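Local coordinates for precorrin-6A reductase (PDB 4X7G), which catalyses the NADPH-dependent reduction of precorrin-6A to precorrin-6B, a step on the route to cobalamin, at residues A54-V57 with D58-R62; G239-D243 with H244-P248. One frame throughout, in Å; residues are numbered along the deposited sequence.

Contact 1 of 2, residues A54-V57 with D58-R62; sequences AGLV and DYLTR
In helix 52-63 of the NADP-binding Rossmann-type domain, V57 O is met twice by T61: the backbone amide N arrives at 3.0 Å from one face of the carbonyl plane, and the hydroxyl OG1 at 2.9 Å from the other. With OG1 beside its own backbone N (chi1 -58°), T61 folds its hydroxyl back onto the turn before and satisfies it within the helix. One residue earlier L60 N gives L56 O a nearly straight bond of 2.9 Å, and the two leucine side chains meet on the buried side, L56 CD1 lying 4.0 Å from L60 CG. Beyond the first bond from D58 N to A54 O, D58 looks forward to R62, which grips it side-on in a salt bridge: NE (2.8 Å) and NH2 (3.1 Å) both reach OD2, in the guanidinium plane. NH2 takes the syn lone pair of OD2, whereas NE approaches from above the carboxylate plane. An alanine at D58 would remove the carboxylate, and the R62 guanidinium would probably lose this partner and be freer to turn. The apolar side of the helix faces the rest of the domain: L60 lies on L5 of strand 4-7, L56 and V57 pack on A86 of helix 77-90, and Y59 sets its ring edge-to-face with F50 and makes a cation-pi contact with R46.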
# COMPACT_ATOMS: atom_id res chain seq x y z
N ALA A 54 -20.07 -6.18 7.99
CA ALA A 54 -20.85 -6.05 9.16
C ALA A 54 -20.11 -5.60 10.37
O ALA A 54 -20.60 -4.76 11.14
CB ALA A 54 -21.62 -7.39 9.42
N GLY A 55 -18.93 -6.10 10.55
CA GLY A 55 -18.06 -5.70 11.62
C GLY A 55 -17.63 -4.23 11.58
O GLY A 55 -17.61 -3.56 12.61
N LEU A 56 -17.38 -3.75 10.35
CA LEU A 56 -16.96 -2.36 10.20
C LEU A 56 -18.19 -1.46 10.44
O LEU A 56 -18.13 -0.41 11.05
CB LEU A 56 -16.40 -2.13 8.81
CG LEU A 56 -16.01 -0.65 8.52
CD1 LEU A 56 -15.06 -0.11 9.57
CD2 LEU A 56 -15.36 -0.60 7.12
N VAL A 57 -19.36 -1.87 9.93
CA VAL A 57 -20.61 -1.15 10.26
C VAL A 57 -20.78 -0.98 11.78
O VAL A 57 -21.03 0.12 12.31
CB VAL A 57 -21.81 -1.90 9.64
CG1 VAL A 57 -23.13 -1.43 10.28
CG2 VAL A 57 -21.85 -1.69 8.17
N ASP A 58 -20.60 -2.07 12.48
CA ASP A 58 -20.74 -2.09 13.90
C ASP A 58 -19.74 -1.13 14.55
O ASP A 58 -20.02 -0.39 15.50
CB ASP A 58 -20.59 -3.49 14.56
CG ASP A 58 -20.80 -3.47 16.08
OD1 ASP A 58 -21.95 -3.12 16.51
OD2 ASP A 58 -19.82 -3.79 16.87
N TYR A 59 -18.49 -1.19 14.12
CA TYR A 59 -17.45 -0.29 14.66
C TYR A 59 -17.79 1.18 14.41
O TYR A 59 -17.68 2.01 15.33
CB TYR A 59 -16.10 -0.64 13.98
CG TYR A 59 -15.04 0.28 14.41
CD1 TYR A 59 -14.36 0.06 15.55
CD2 TYR A 59 -14.76 1.41 13.64
CE1 TYR A 59 -13.31 0.94 15.95
CE2 TYR A 59 -13.80 2.31 14.05
CZ TYR A 59 -13.11 2.08 15.10
OH TYR A 59 -12.16 2.99 15.46
N LEU A 60 -18.16 1.50 13.18
CA LEU A 60 -18.45 2.89 12.89
C LEU A 60 -19.55 3.44 13.81
O LEU A 60 -19.54 4.58 14.24
CB LEU A 60 -18.89 3.05 11.41
CG LEU A 60 -17.84 2.69 10.36
CD1 LEU A 60 -18.43 2.71 8.96
CD2 LEU A 60 -16.66 3.71 10.42
N THR A 61 -20.51 2.54 14.08
CA THR A 61 -21.68 2.95 14.89
C THR A 61 -21.25 3.11 16.35
O THR A 61 -21.53 4.15 16.97
CB THR A 61 -22.82 1.89 14.72
OG1 THR A 61 -23.14 1.77 13.36
CG2 THR A 61 -24.06 2.29 15.53
N ARG A 62 -20.61 2.13 16.90
CA ARG A 62 -20.26 2.18 18.33
C ARG A 62 -19.24 3.22 18.63
O ARG A 62 -19.23 3.82 19.72
CB ARG A 62 -19.87 0.85 18.89
CG ARG A 62 -18.68 0.19 18.34
CD ARG A 62 -18.42 -1.02 19.20
NE ARG A 62 -19.44 -2.07 19.06
CZ ARG A 62 -20.53 -2.25 19.81
NH1 ARG A 62 -20.84 -1.43 20.82
NH2 ARG A 62 -21.35 -3.28 19.54

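Contact 2 of 2, residues G239-D243 with H244-P248; sequences GWLAD and HGATP
H244 doubles back on W240 at the C-terminal end of helix 234-243, and its side chain can be followed outward. CB and CG both lie 3.5 Å from W240 O, with CG beside the backbone N (chi1 -69°), a setting that turns the imidazole back along the last turn. From there ND1 donates to W240 O at 2.7 Å, with the oxygen at the ring edge and in its plane. The backbone N of H244 reaches the same oxygen from the other face of the carbonyl, so one acceptor ties down both the main chain and the ring. CE1 then comes over the indole, 3.1 Å from W240 NE1, NE2 at the tip lies 3.6 Å from W240 CE2, and on the other flank of NE2, CD2 lies 3.9 Å from W240 CZ2. The imidazole and the five-membered ring of W240 form an offset stack, centroids 3.8 Å apart and planes at 24°. The chain ends the helix in a Schellman motif: G245, with positive phi, gives its N to A242 O, and A246 N bonds L241 O at 3.0 Å. A246 CB then sits against L241 CD2, and a water bridges A242 O and A246 O. Under the helix, W240 rests on I69, A93 and C95, with its NE1 bonded to D229 OD2. Because ND1 is the donor to W240 O, it must carry a proton; the carbonyl fixes the rotation of the imidazole, and the stack lays its face along the indole, whose own N-H is already spent on D229.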
# COMPACT_ATOMS: atom_id res chain seq x y z
N GLY A 239 -9.33 19.43 2.11
CA GLY A 239 -10.50 20.17 1.52
C GLY A 239 -11.76 19.34 1.61
O GLY A 239 -12.84 19.87 1.91
N TRP A 240 -11.67 18.04 1.30
CA TRP A 240 -12.83 17.15 1.41
C TRP A 240 -13.34 17.12 2.80
O TRP A 240 -14.57 17.20 3.04
CB TRP A 240 -12.43 15.78 0.87
CG TRP A 240 -13.51 14.75 0.87
CD1 TRP A 240 -14.27 14.38 -0.24
CD2 TRP A 240 -13.97 13.96 1.93
NE1 TRP A 240 -15.15 13.42 0.10
CE2 TRP A 240 -15.02 13.14 1.44
CE3 TRP A 240 -13.56 13.80 3.26
CZ2 TRP A 240 -15.68 12.27 2.24
CZ3 TRP A 240 -14.21 12.90 4.04
CH2 TRP A 240 -15.26 12.12 3.56
N LEU A 241 -12.45 17.04 3.83
CA LEU A 241 -12.93 16.96 5.16
C LEU A 241 -13.65 18.26 5.55
O LEU A 241 -14.72 18.21 6.17
CB LEU A 241 -11.75 16.75 6.14
CG LEU A 241 -11.19 15.35 6.21
CD1 LEU A 241 -9.83 15.29 6.92
CD2 LEU A 241 -12.14 14.43 6.87
N ALA A 242 -13.04 19.38 5.20
CA ALA A 242 -13.71 20.67 5.48
C ALA A 242 -15.12 20.76 4.84
O ALA A 242 -16.11 21.11 5.49
CB ALA A 242 -12.86 21.82 5.09
N ASP A 243 -15.12 20.36 3.57
CA ASP A 243 -16.40 20.37 2.77
C ASP A 243 -17.46 19.51 3.36
O ASP A 243 -18.68 19.86 3.29
CB ASP A 243 -16.16 19.91 1.37
CG ASP A 243 -15.53 20.85 0.47
OD1 ASP A 243 -15.27 22.07 0.78
OD2 ASP A 243 -15.20 20.46 -0.70
N HIS A 244 -17.13 18.39 4.04
CA HIS A 244 -18.06 17.49 4.60
C HIS A 244 -18.26 17.73 6.09
O HIS A 244 -18.83 16.90 6.78
CB HIS A 244 -17.60 16.04 4.35
CG HIS A 244 -17.72 15.67 2.91
ND1 HIS A 244 -16.83 16.06 1.99
CD2 HIS A 244 -18.60 14.87 2.25
CE1 HIS A 244 -17.18 15.62 0.78
NE2 HIS A 244 -18.20 14.86 0.95
N GLY A 245 -17.86 18.92 6.55
CA GLY A 245 -18.23 19.33 7.89
C GLY A 245 -17.38 18.83 9.00
O GLY A 245 -17.73 19.03 10.17
N ALA A 246 -16.26 18.15 8.71
CA ALA A 246 -15.34 17.78 9.78
C ALA A 246 -14.63 18.99 10.30
O ALA A 246 -14.17 19.85 9.51
CB ALA A 246 -14.32 16.82 9.20
N THR A 247 -14.52 19.12 11.60
CA THR A 247 -13.76 20.24 12.20
C THR A 247 -12.89 19.64 13.35
O THR A 247 -13.24 18.65 13.97
CB THR A 247 -14.71 21.29 12.83
OG1 THR A 247 -15.59 20.66 13.69
CG2 THR A 247 -15.52 21.97 11.69
N PRO A 248 -11.79 20.35 13.62
CA PRO A 248 -10.94 19.88 14.67
C PRO A 248 -11.50 20.21 16.04
O PRO A 248 -12.55 20.85 16.21
CB PRO A 248 -9.65 20.67 14.42
CG PRO A 248 -10.04 21.84 13.72
CD PRO A 248 -11.24 21.51 12.93
O HOH W 1 -15.89 21.78 8.07

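Contacts 1 and 2 belong to the same Rossmann-type domain, the one whose parallel sheet includes strands 4-7, 67-70 and 229-231, yet they do not touch: their centres lie 22 Å apart and their nearest atoms about 11 Å. The central strands lie between them, with residues 54-62 set against strand 4-7 and helix 77-90, and residues 239-248 against strands 67-70, 93-97 and 229-231. Contact 1 is near the cofactor, the side chain of L56 being about 6 Å from bound NADP and about 13 Å from the bound corrinoid. Contact 2 closes the last helix of the chain, after strand 229-231 has completed this sheet at its edge.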